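Side-chain contacts in TRNA nucleotidyl transferase-related protein (Thermotoga maritima, PDB 3H38), which acts as a class II CCA-adding tRNA nucleotidyltransferase, the present chain being the C-terminal portion of a longer protein, and binds ATP and CTP and probably tRNA: residues R216-Q219 with E220-I224; I234-M237 with A238-D241; T250-P254 with S255-K259; M260-L263 with F264-I267. All coordinates share one frame; numbering follows the deposited sequence.

How the interactions relate
The four contacts come one after another along the chain, all within the helical part that follows the mixed nucleotidyltransferase sheet. Interaction 1 lies on helix 214-225 and interaction 2 at the end of helix 230-239, their centres about 15 Å apart, and Ile-224 and Leu-221 pack on Met-237 between them. Interaction 3 caps the start of helix 254-274 and interaction 4 follows on the same helix, about 13 Å away between centres. The two pairs meet through helix 230-239: Arg-235 bridges to Asp-257, while Ile-234 touches Phe-264. Interaction 1, beside nucleotide-binding arginines, is thus linked by successive packing and a salt bridge to contacts farther from the annotated sites, although it does not itself touch interactions 3 or 4.

Interaction 1 of 4, residues R216-Q219 with E220-I224; sequences RLRQ and ELEKI
Arg-218 and Glu-222, one helical turn apart, are joined by a salt bridge that can be traced along the arginine. Its CB points away from 220-224, but with CG anti to the backbone N (chi1 162°) and the chain extended as far as NE, the side chain runs past the glutamate. CG lies 3.6 Å from Glu-222 OE2, and CD passes the same oxygen at 3.8 Å. NE then donates to Glu-222 OE2 at 2.7 Å with an N-H...O angle of 165°; the oxygen lies near the guanidinium plane, whereas NE meets it from above the carboxylate plane. At the tip, NH1 adds a weak bond to Glu-222 OE2 at 3.3 Å, and NH2 gives a weak one to Ser-304 O. This is an i to i+4 ion pair on helix 214-225, in a region matching a probable RNA-binding segment of poly(A) polymerases. Lys-223 repeats the spacing on an adjoining face: alongside Gln-219 and pointing the same way, it brings NZ 3.1 Å from Gln-219 OE1 in a hydrogen bond. Lys-223 NZ also pairs with Glu-220 OE2 at 3.5 Å, but the stronger partners of Glu-220 are Arg-183 and Arg-180, both nucleotide-binding residues that it may help to position.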
loop_
_atom_site.group_PDB
_atom_site.type_symbol
_atom_site.label_atom_id
_atom_site.label_comp_id
_atom_site.label_asym_id
_atom_site.label_seq_id
_atom_site.Cartn_x
_atom_site.Cartn_y
_atom_site.Cartn_z
ATOM N N ARG A 216 2.796 1.407 12.592
ATOM C CA ARG A 216 1.395 1.688 12.351
ATOM C C ARG A 216 1.329 2.635 11.162
ATOM O O ARG A 216 0.587 2.429 10.211
ATOM C CB ARG A 216 0.738 2.269 13.610
ATOM C CG ARG A 216 0.877 1.364 14.870
ATOM C CD ARG A 216 -0.094 1.803 16.004
ATOM N NE ARG A 216 -1.464 1.835 15.488
ATOM C CZ ARG A 216 -2.297 2.867 15.567
ATOM N NH1 ARG A 216 -3.512 2.754 15.027
ATOM N NH2 ARG A 216 -1.937 3.994 16.190
ATOM N N LEU A 217 2.161 3.659 11.214
ATOM C CA LEU A 217 2.276 4.641 10.160
ATOM C C LEU A 217 2.697 3.983 8.830
ATOM O O LEU A 217 2.143 4.288 7.766
ATOM C CB LEU A 217 3.313 5.675 10.589
ATOM C CG LEU A 217 2.989 7.079 11.119
ATOM C CD1 LEU A 217 1.587 7.239 11.593
ATOM C CD2 LEU A 217 4.001 7.483 12.192
ATOM N N ARG A 218 3.668 3.072 8.887
ATOM C CA ARG A 218 4.174 2.477 7.663
ATOM C C ARG A 218 3.020 1.765 6.995
ATOM O O ARG A 218 2.815 1.837 5.771
ATOM C CB ARG A 218 5.325 1.505 7.957
ATOM C CG ARG A 218 5.625 0.530 6.840
ATOM C CD ARG A 218 6.969 -0.176 6.988
ATOM N NE ARG A 218 7.108 -1.172 5.932
ATOM C CZ ARG A 218 8.168 -1.959 5.760
ATOM N NH1 ARG A 218 8.196 -2.829 4.769
ATOM N NH2 ARG A 218 9.194 -1.886 6.578
ATOM N N GLN A 219 2.235 1.089 7.812
ATOM C CA GLN A 219 1.203 0.276 7.251
ATOM C C GLN A 219 0.131 1.119 6.573
ATOM O O GLN A 219 -0.422 0.710 5.547
ATOM C CB GLN A 219 0.587 -0.637 8.301
ATOM C CG GLN A 219 -0.467 -1.528 7.674
ATOM C CD GLN A 219 -1.723 -1.623 8.511
ATOM O OE1 GLN A 219 -2.727 -0.946 8.235
ATOM N NE2 GLN A 219 -1.678 -2.459 9.551
ATOM N N GLU A 220 -0.176 2.287 7.130
ATOM C CA GLU A 220 -1.136 3.167 6.473
ATOM C C GLU A 220 -0.486 3.748 5.209
ATOM O O GLU A 220 -1.157 4.086 4.229
ATOM C CB GLU A 220 -1.618 4.270 7.418
ATOM C CG GLU A 220 -2.568 3.781 8.533
ATOM C CD GLU A 220 -3.812 3.036 8.021
ATOM O OE1 GLU A 220 -4.369 3.439 6.987
ATOM O OE2 GLU A 220 -4.235 2.041 8.655
ATOM N N LEU A 221 0.837 3.834 5.233
ATOM C CA LEU A 221 1.576 4.289 4.070
ATOM C C LEU A 221 1.523 3.280 2.941
ATOM O O LEU A 221 1.235 3.650 1.812
ATOM C CB LEU A 221 3.024 4.603 4.433
ATOM C CG LEU A 221 3.511 6.050 4.281
ATOM C CD1 LEU A 221 2.383 7.042 4.062
ATOM C CD2 LEU A 221 4.377 6.462 5.479
ATOM N N GLU A 222 1.806 2.011 3.226
ATOM C CA GLU A 222 1.752 1.018 2.156
ATOM C C GLU A 222 0.349 1.029 1.563
ATOM O O GLU A 222 0.149 0.913 0.349
ATOM C CB GLU A 222 2.150 -0.371 2.666
ATOM C CG GLU A 222 3.648 -0.521 2.909
ATOM C CD GLU A 222 3.994 -1.359 4.131
ATOM O OE1 GLU A 222 3.142 -1.488 5.049
ATOM O OE2 GLU A 222 5.136 -1.877 4.183
ATOM N N LYS A 223 -0.634 1.182 2.414
ATOM C CA LYS A 223 -2.010 1.170 2.002
ATOM C C LYS A 223 -2.347 2.304 1.074
ATOM O O LYS A 223 -2.942 2.096 0.058
ATOM C CB LYS A 223 -2.888 1.252 3.227
ATOM C CG LYS A 223 -3.863 0.176 3.410
ATOM C CD LYS A 223 -4.032 0.052 4.872
ATOM C CE LYS A 223 -5.085 -0.903 5.269
ATOM N NZ LYS A 223 -5.362 -0.711 6.717
ATOM N N ILE A 224 -1.920 3.500 1.406
ATOM C CA ILE A 224 -1.941 4.594 0.429
ATOM C C ILE A 224 -1.286 4.195 -0.908
ATOM O O ILE A 224 -1.838 4.450 -1.980
ATOM C CB ILE A 224 -1.227 5.846 0.941
ATOM C CG1 ILE A 224 -2.201 6.717 1.730
ATOM C CG2 ILE A 224 -0.675 6.644 -0.235
ATOM C CD1 ILE A 224 -1.509 7.774 2.547
#

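Interaction 2 of 4, residues I234-M237 with A238-D241; sequences IRRM and AQFD
Arg-236 and Phe-240 pack against each other where helix 230-239 ends in a Schellman motif, marked by the positive phi of Asp-241 (70°). The tight part lies between their flat groups: Phe-240 CE2 sits 3.5 Å above the guanidinium plane of Arg-236, over its centre, and the two planes are 28° apart. Arg-236 reaches this place through a bend at chi2 (53°), which turns the chain toward the C-terminal end of the helix and the ring. Its NH1 is held by a salt bridge to Glu-185 of helix 177-187, so the group has both an ionic and an aromatic neighbour. Replacing Arg-236 by an alanine would probably leave Glu-185 without its positive mate and open a gap beside Phe-240 CE2. Behind this pair the last turn closes, with Phe-240 N bonding to Arg-236 O at 3.0 Å and Asp-241 N to Ala-238 O at 2.8 Å, while Met-237 is buried against Leu-179 and Ile-182. The opposite extreme is the exposed Gln-239, whose amide plane is well inclined to the guanidinium and whose grip is slight: Arg-236 NH2 reaches Gln-239 OE1 at 3.0 Å in a weak, bent hydrogen bond.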
loop_
_atom_site.group_PDB
_atom_site.type_symbol
_atom_site.label_atom_id
_atom_site.label_comp_id
_atom_site.label_asym_id
_atom_site.label_seq_id
_atom_site.Cartn_x
_atom_site.Cartn_y
_atom_site.Cartn_z
ATOM N N ILE A 234 0.134 11.582 -2.156
ATOM C CA ILE A 234 1.437 12.128 -1.862
ATOM C C ILE A 234 1.439 13.656 -1.956
ATOM O O ILE A 234 1.957 14.343 -1.072
ATOM C CB ILE A 234 2.465 11.530 -2.799
ATOM C CG1 ILE A 234 2.627 10.033 -2.489
ATOM C CG2 ILE A 234 3.779 12.286 -2.686
ATOM C CD1 ILE A 234 3.700 9.353 -3.359
ATOM N N ARG A 235 0.809 14.200 -2.985
ATOM C CA ARG A 235 0.835 15.657 -3.131
ATOM C C ARG A 235 -0.053 16.240 -2.079
ATOM O O ARG A 235 0.154 17.354 -1.612
ATOM C CB ARG A 235 0.420 16.087 -4.534
ATOM C CG ARG A 235 1.353 15.500 -5.592
ATOM C CD ARG A 235 0.842 15.767 -6.983
ATOM N NE ARG A 235 1.924 15.937 -7.950
ATOM C CZ ARG A 235 1.812 15.643 -9.245
ATOM N NH1 ARG A 235 2.849 15.818 -10.100
ATOM N NH2 ARG A 235 0.658 15.147 -9.676
ATOM N N ARG A 236 -1.031 15.450 -1.668
ATOM C CA ARG A 236 -1.956 15.903 -0.643
ATOM C C ARG A 236 -1.239 15.947 0.709
ATOM O O ARG A 236 -1.390 16.903 1.463
ATOM C CB ARG A 236 -3.202 15.007 -0.623
ATOM C CG ARG A 236 -4.322 15.528 0.246
ATOM C CD ARG A 236 -4.728 16.967 -0.075
ATOM N NE ARG A 236 -6.130 17.158 0.262
ATOM C CZ ARG A 236 -6.701 18.313 0.583
ATOM N NH1 ARG A 236 -7.992 18.344 0.870
ATOM N NH2 ARG A 236 -5.998 19.428 0.631
ATOM N N MET A 237 -0.439 14.923 0.999
ATOM C CA MET A 237 0.381 14.885 2.218
ATOM C C MET A 237 1.273 16.112 2.259
ATOM O O MET A 237 1.398 16.774 3.273
ATOM C CB MET A 237 1.266 13.633 2.225
ATOM C CG MET A 237 0.475 12.328 2.489
ATOM S SD MET A 237 1.417 10.763 2.326
ATOM C CE MET A 237 0.757 10.142 0.781
ATOM N N ALA A 238 1.894 16.418 1.126
ATOM C CA ALA A 238 2.792 17.537 1.067
ATOM C C ALA A 238 1.986 18.818 1.283
ATOM O O ALA A 238 2.356 19.659 2.090
ATOM C CB ALA A 238 3.520 17.535 -0.243
ATOM N N GLN A 239 0.815 18.906 0.725
ATOM C CA GLN A 239 -0.005 20.064 0.929
ATOM C C GLN A 239 -0.263 20.243 2.381
ATOM O O GLN A 239 -0.432 21.327 2.829
ATOM C CB GLN A 239 -1.338 19.874 0.284
ATOM C CG GLN A 239 -1.479 20.456 -1.033
ATOM C CD GLN A 239 -2.868 20.311 -1.561
ATOM O OE1 GLN A 239 -3.820 20.756 -0.946
ATOM N NE2 GLN A 239 -2.993 19.692 -2.717
ATOM N N PHE A 240 -0.363 19.142 3.097
ATOM C CA PHE A 240 -0.657 19.192 4.530
ATOM C C PHE A 240 0.587 19.190 5.407
ATOM O O PHE A 240 0.476 19.176 6.629
ATOM C CB PHE A 240 -1.577 18.038 4.949
ATOM C CG PHE A 240 -3.042 18.275 4.640
ATOM C CD1 PHE A 240 -3.646 19.486 4.948
ATOM C CD2 PHE A 240 -3.813 17.281 4.051
ATOM C CE1 PHE A 240 -4.998 19.700 4.682
ATOM C CE2 PHE A 240 -5.144 17.492 3.785
ATOM C CZ PHE A 240 -5.740 18.710 4.105
ATOM N N ASP A 241 1.761 19.188 4.784
ATOM C CA ASP A 241 3.028 19.137 5.513
ATOM C C ASP A 241 3.306 17.813 6.199
ATOM O O ASP A 241 4.136 17.745 7.094
ATOM C CB ASP A 241 3.105 20.259 6.546
ATOM C CG ASP A 241 3.276 21.620 5.906
ATOM O OD1 ASP A 241 2.718 22.610 6.427
ATOM O OD2 ASP A 241 3.956 21.691 4.863
#

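Interaction 3 of 4, residues T250-P254 with S255-K259; sequences TYYTP and SMDEK
Thr-253 OG1 accepts a hydrogen bond from Met-256 N and so caps helix 254-274, the first of a group of hydrogen bonds. Placed between the backbone N and the carbonyl carbon by a chi1 of 48°, Thr-253 OG1 lies 3.1 Å from Met-256 N with an N-H...O angle of 151°, the N-cap bond proper. The regular helical pattern starts at once, as Asp-257 N bonds to Thr-253 O at 2.8 Å and Glu-258 N to Pro-254 O at 3.2 Å. Among side chains, Tyr-252 OH donates to Asp-257 OD2 at 2.7 Å, meeting the oxygen on its anti side and only slightly out of the carboxylate plane; ring and carboxylate are turned 74° to each other. The nonpolar share is a Met-aromatic contact. Met-256 SD stands 4.8 Å from the centroid of the Tyr-252 ring, in an oblique position, and 3.6 Å from Tyr-252 CD1. The far side of Tyr-252 is packed on helix 230-239, including Ala-238. Because Asp-257 OD2 also pairs with Arg-235, this one oxygen gathers a phenol and a guanidinium donor, which would be expected to favour the charged carboxylate and to hold the loop and new helix against helix 230-239.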
loop_
_atom_site.group_PDB
_atom_site.type_symbol
_atom_site.label_atom_id
_atom_site.label_comp_id
_atom_site.label_asym_id
_atom_site.label_seq_id
_atom_site.Cartn_x
_atom_site.Cartn_y
_atom_site.Cartn_z
ATOM N N THR A 250 13.413 14.983 4.669
ATOM C CA THR A 250 12.903 15.079 3.299
ATOM C C THR A 250 12.010 16.312 3.097
ATOM O O THR A 250 11.057 16.578 3.860
ATOM C CB THR A 250 12.160 13.799 2.757
ATOM O OG1 THR A 250 10.755 14.027 2.739
ATOM C CG2 THR A 250 12.464 12.529 3.533
ATOM N N TYR A 251 12.338 17.050 2.045
ATOM C CA TYR A 251 11.632 18.259 1.662
ATOM C C TYR A 251 10.983 17.985 0.321
ATOM O O TYR A 251 11.677 17.657 -0.659
ATOM C CB TYR A 251 12.625 19.427 1.571
ATOM C CG TYR A 251 13.513 19.436 2.776
ATOM C CD1 TYR A 251 13.078 19.991 3.981
ATOM C CD2 TYR A 251 14.763 18.829 2.738
ATOM C CE1 TYR A 251 13.879 19.970 5.110
ATOM C CE2 TYR A 251 15.580 18.802 3.865
ATOM C CZ TYR A 251 15.133 19.373 5.047
ATOM O OH TYR A 251 15.950 19.346 6.160
ATOM N N TYR A 252 9.652 18.082 0.285
ATOM C CA TYR A 252 8.931 17.835 -0.952
ATOM C C TYR A 252 8.898 19.093 -1.799
ATOM O O TYR A 252 8.127 20.010 -1.516
ATOM C CB TYR A 252 7.505 17.406 -0.686
ATOM C CG TYR A 252 6.897 16.688 -1.877
ATOM C CD1 TYR A 252 7.251 15.364 -2.159
ATOM C CD2 TYR A 252 6.012 17.336 -2.743
ATOM C CE1 TYR A 252 6.719 14.688 -3.236
ATOM C CE2 TYR A 252 5.455 16.654 -3.847
ATOM C CZ TYR A 252 5.815 15.330 -4.074
ATOM O OH TYR A 252 5.295 14.628 -5.131
ATOM N N THR A 253 9.728 19.127 -2.832
ATOM C CA THR A 253 9.904 20.331 -3.646
ATOM C C THR A 253 9.363 20.075 -5.050
ATOM O O THR A 253 9.007 18.948 -5.384
ATOM C CB THR A 253 11.412 20.694 -3.784
ATOM O OG1 THR A 253 12.140 19.517 -4.154
ATOM C CG2 THR A 253 11.991 21.252 -2.466
ATOM N N PRO A 254 9.307 21.121 -5.886
ATOM C CA PRO A 254 8.981 20.875 -7.299
ATOM C C PRO A 254 9.948 19.889 -7.947
ATOM O O PRO A 254 9.547 19.093 -8.798
ATOM C CB PRO A 254 9.071 22.258 -7.913
ATOM C CG PRO A 254 8.644 23.181 -6.739
ATOM C CD PRO A 254 9.334 22.561 -5.563
ATOM N N SER A 255 11.189 19.898 -7.492
ATOM C CA SER A 255 12.182 18.899 -7.898
ATOM C C SER A 255 11.795 17.488 -7.452
ATOM O O SER A 255 11.884 16.523 -8.216
ATOM C CB SER A 255 13.558 19.278 -7.321
ATOM O OG SER A 255 14.521 18.272 -7.539
ATOM N N MET A 256 11.367 17.352 -6.210
ATOM C CA MET A 256 11.001 16.016 -5.734
ATOM C C MET A 256 9.736 15.508 -6.409
ATOM O O MET A 256 9.631 14.332 -6.719
ATOM C CB MET A 256 10.812 15.972 -4.211
ATOM C CG MET A 256 10.641 14.544 -3.707
ATOM S SD MET A 256 10.725 14.481 -1.919
ATOM C CE MET A 256 12.488 14.587 -1.669
ATOM N N ASP A 257 8.783 16.412 -6.615
ATOM C CA ASP A 257 7.502 16.084 -7.216
ATOM C C ASP A 257 7.667 15.535 -8.636
ATOM O O ASP A 257 6.969 14.601 -9.048
ATOM C CB ASP A 257 6.633 17.327 -7.240
ATOM C CG ASP A 257 5.238 17.045 -7.745
ATOM O OD1 ASP A 257 4.892 17.524 -8.847
ATOM O OD2 ASP A 257 4.491 16.330 -7.048
ATOM N N GLU A 258 8.614 16.101 -9.373
ATOM C CA GLU A 258 8.847 15.681 -10.746
ATOM C C GLU A 258 9.351 14.272 -10.725
ATOM O O GLU A 258 8.940 13.449 -11.543
ATOM C CB GLU A 258 9.873 16.581 -11.461
ATOM C CG GLU A 258 9.475 18.045 -11.526
ATOM C CD GLU A 258 10.357 18.873 -12.475
ATOM O OE1 GLU A 258 9.908 19.971 -12.886
ATOM O OE2 GLU A 258 11.491 18.433 -12.807
ATOM N N LYS A 259 10.263 13.994 -9.800
ATOM C CA LYS A 259 10.873 12.673 -9.747
ATOM C C LYS A 259 9.783 11.726 -9.372
ATOM O O LYS A 259 9.691 10.623 -9.899
ATOM C CB LYS A 259 11.962 12.600 -8.691
ATOM C CG LYS A 259 13.208 13.366 -9.014
ATOM C CD LYS A 259 14.052 13.514 -7.737
ATOM C CE LYS A 259 15.389 14.206 -8.012
ATOM N NZ LYS A 259 16.162 14.451 -6.766
#

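Interaction 4 of 4, residues M260-L263 with F264-I267; sequences MENL and FRNI
Leu-263 sets its CD1 methyl over the centre of one face of the ring of its neighbour Phe-264. The geometry is that of a CH-pi contact: CD1 is 4.0 Å from the Phe-264 centroid and only 6° off the ring normal. The same branched end fits against Ile-267 one turn on, where Ile-267 CD1 sits at the fork of the leucine, 3.5 Å from Leu-263 CD1 and 3.6 Å from Leu-263 CD2. With Leu-263 CG anti to the backbone N (chi1 -170°), the branched end projects outward from the helix, CD1 reaching both Phe-264 and Ile-267 and CD2 only Ile-267. Met-260 lies alongside Phe-264, pointing the same way; its CG approaches Phe-264 CE1 at 4.1 Å, and its SD forms an oblique Met-aromatic contact 5.2 Å from the ring centroid. An alanine in place of Leu-263 would probably remove the methyl from this face of Phe-264 and leave Ile-267 CD1 without the fork it sits in. Across the helix, Arg-265 NH2 bridges to Glu-360. The apolar ridge continues outward, Met-260 and Phe-264 meeting helices 230-239 and 279-287 and Leu-263 meeting Cys-349, an arrangement characteristic of an amphipathic helix packed within an all-helical domain.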
loop_
_atom_site.group_PDB
_atom_site.type_symbol
_atom_site.label_atom_id
_atom_site.label_comp_id
_atom_site.label_asym_id
_atom_site.label_seq_id
_atom_site.Cartn_x
_atom_site.Cartn_y
_atom_site.Cartn_z
ATOM N N MET A 260 8.954 12.141 -8.447
ATOM C CA MET A 260 7.874 11.329 -7.988
ATOM C C MET A 260 6.889 11.049 -9.100
ATOM O O MET A 260 6.469 9.933 -9.268
ATOM C CB MET A 260 7.223 12.001 -6.803
ATOM C CG MET A 260 6.664 11.103 -5.777
ATOM S SD MET A 260 7.653 9.773 -5.136
ATOM C CE MET A 260 9.125 10.562 -4.776
ATOM N N GLU A 261 6.556 12.052 -9.882
ATOM C CA GLU A 261 5.753 11.816 -11.076
ATOM C C GLU A 261 6.406 10.807 -12.054
ATOM O O GLU A 261 5.791 9.802 -12.408
ATOM C CB GLU A 261 5.450 13.133 -11.765
ATOM C CG GLU A 261 4.687 12.985 -13.038
ATOM C CD GLU A 261 4.332 14.326 -13.644
ATOM O OE1 GLU A 261 4.566 15.352 -12.962
ATOM O OE2 GLU A 261 3.826 14.353 -14.794
ATOM N N ASN A 262 7.651 11.055 -12.463
ATOM C CA ASN A 262 8.391 10.072 -13.253
ATOM C C ASN A 262 8.348 8.687 -12.629
ATOM O O ASN A 262 8.184 7.685 -13.327
ATOM C CB ASN A 262 9.861 10.466 -13.427
ATOM C CG ASN A 262 10.040 11.761 -14.204
ATOM O OD1 ASN A 262 11.070 12.428 -14.091
ATOM N ND2 ASN A 262 9.036 12.129 -14.977
ATOM N N LEU A 263 8.528 8.647 -11.311
ATOM C CA LEU A 263 8.584 7.404 -10.560
ATOM C C LEU A 263 7.352 6.562 -10.873
ATOM O O LEU A 263 7.468 5.465 -11.401
ATOM C CB LEU A 263 8.646 7.723 -9.062
ATOM C CG LEU A 263 8.937 6.661 -7.992
ATOM C CD1 LEU A 263 7.697 6.337 -7.167
ATOM C CD2 LEU A 263 9.602 5.411 -8.566
ATOM N N PHE A 264 6.175 7.097 -10.565
ATOM C CA PHE A 264 4.929 6.345 -10.696
ATOM C C PHE A 264 4.624 5.970 -12.130
ATOM O O PHE A 264 4.260 4.827 -12.397
ATOM C CB PHE A 264 3.758 7.085 -10.035
ATOM C CG PHE A 264 3.757 6.967 -8.529
ATOM C CD1 PHE A 264 4.048 8.065 -7.726
ATOM C CD2 PHE A 264 3.512 5.725 -7.915
ATOM C CE1 PHE A 264 4.058 7.948 -6.329
ATOM C CE2 PHE A 264 3.527 5.583 -6.514
ATOM C CZ PHE A 264 3.792 6.691 -5.713
ATOM N N ARG A 265 4.797 6.922 -13.043
ATOM C CA ARG A 265 4.630 6.665 -14.474
ATOM C C ARG A 265 5.358 5.402 -14.904
ATOM O O ARG A 265 4.831 4.590 -15.675
ATOM C CB ARG A 265 5.132 7.847 -15.339
ATOM C CG ARG A 265 4.997 7.577 -16.865
ATOM C CD ARG A 265 5.986 8.390 -17.777
ATOM N NE ARG A 265 6.118 9.757 -17.295
ATOM C CZ ARG A 265 7.253 10.361 -16.953
ATOM N NH1 ARG A 265 7.196 11.599 -16.483
ATOM N NH2 ARG A 265 8.433 9.765 -17.099
ATOM N N ASN A 266 6.574 5.242 -14.402
ATOM C CA ASN A 266 7.469 4.226 -14.911
ATOM C C ASN A 266 7.397 2.931 -14.137
ATOM O O ASN A 266 7.916 1.900 -14.565
ATOM C CB ASN A 266 8.895 4.768 -14.943
ATOM C CG ASN A 266 9.107 5.751 -16.076
ATOM O OD1 ASN A 266 8.738 5.473 -17.210
ATOM N ND2 ASN A 266 9.690 6.912 -15.772
ATOM N N ILE A 267 6.736 2.979 -12.995
ATOM C CA ILE A 267 6.697 1.821 -12.119
ATOM C C ILE A 267 6.052 0.571 -12.754
ATOM O O ILE A 267 6.541 -0.546 -12.568
ATOM C CB ILE A 267 6.094 2.193 -10.749
ATOM C CG1 ILE A 267 7.218 2.718 -9.834
ATOM C CG2 ILE A 267 5.359 0.997 -10.119
ATOM C CD1 ILE A 267 6.761 3.176 -8.473
#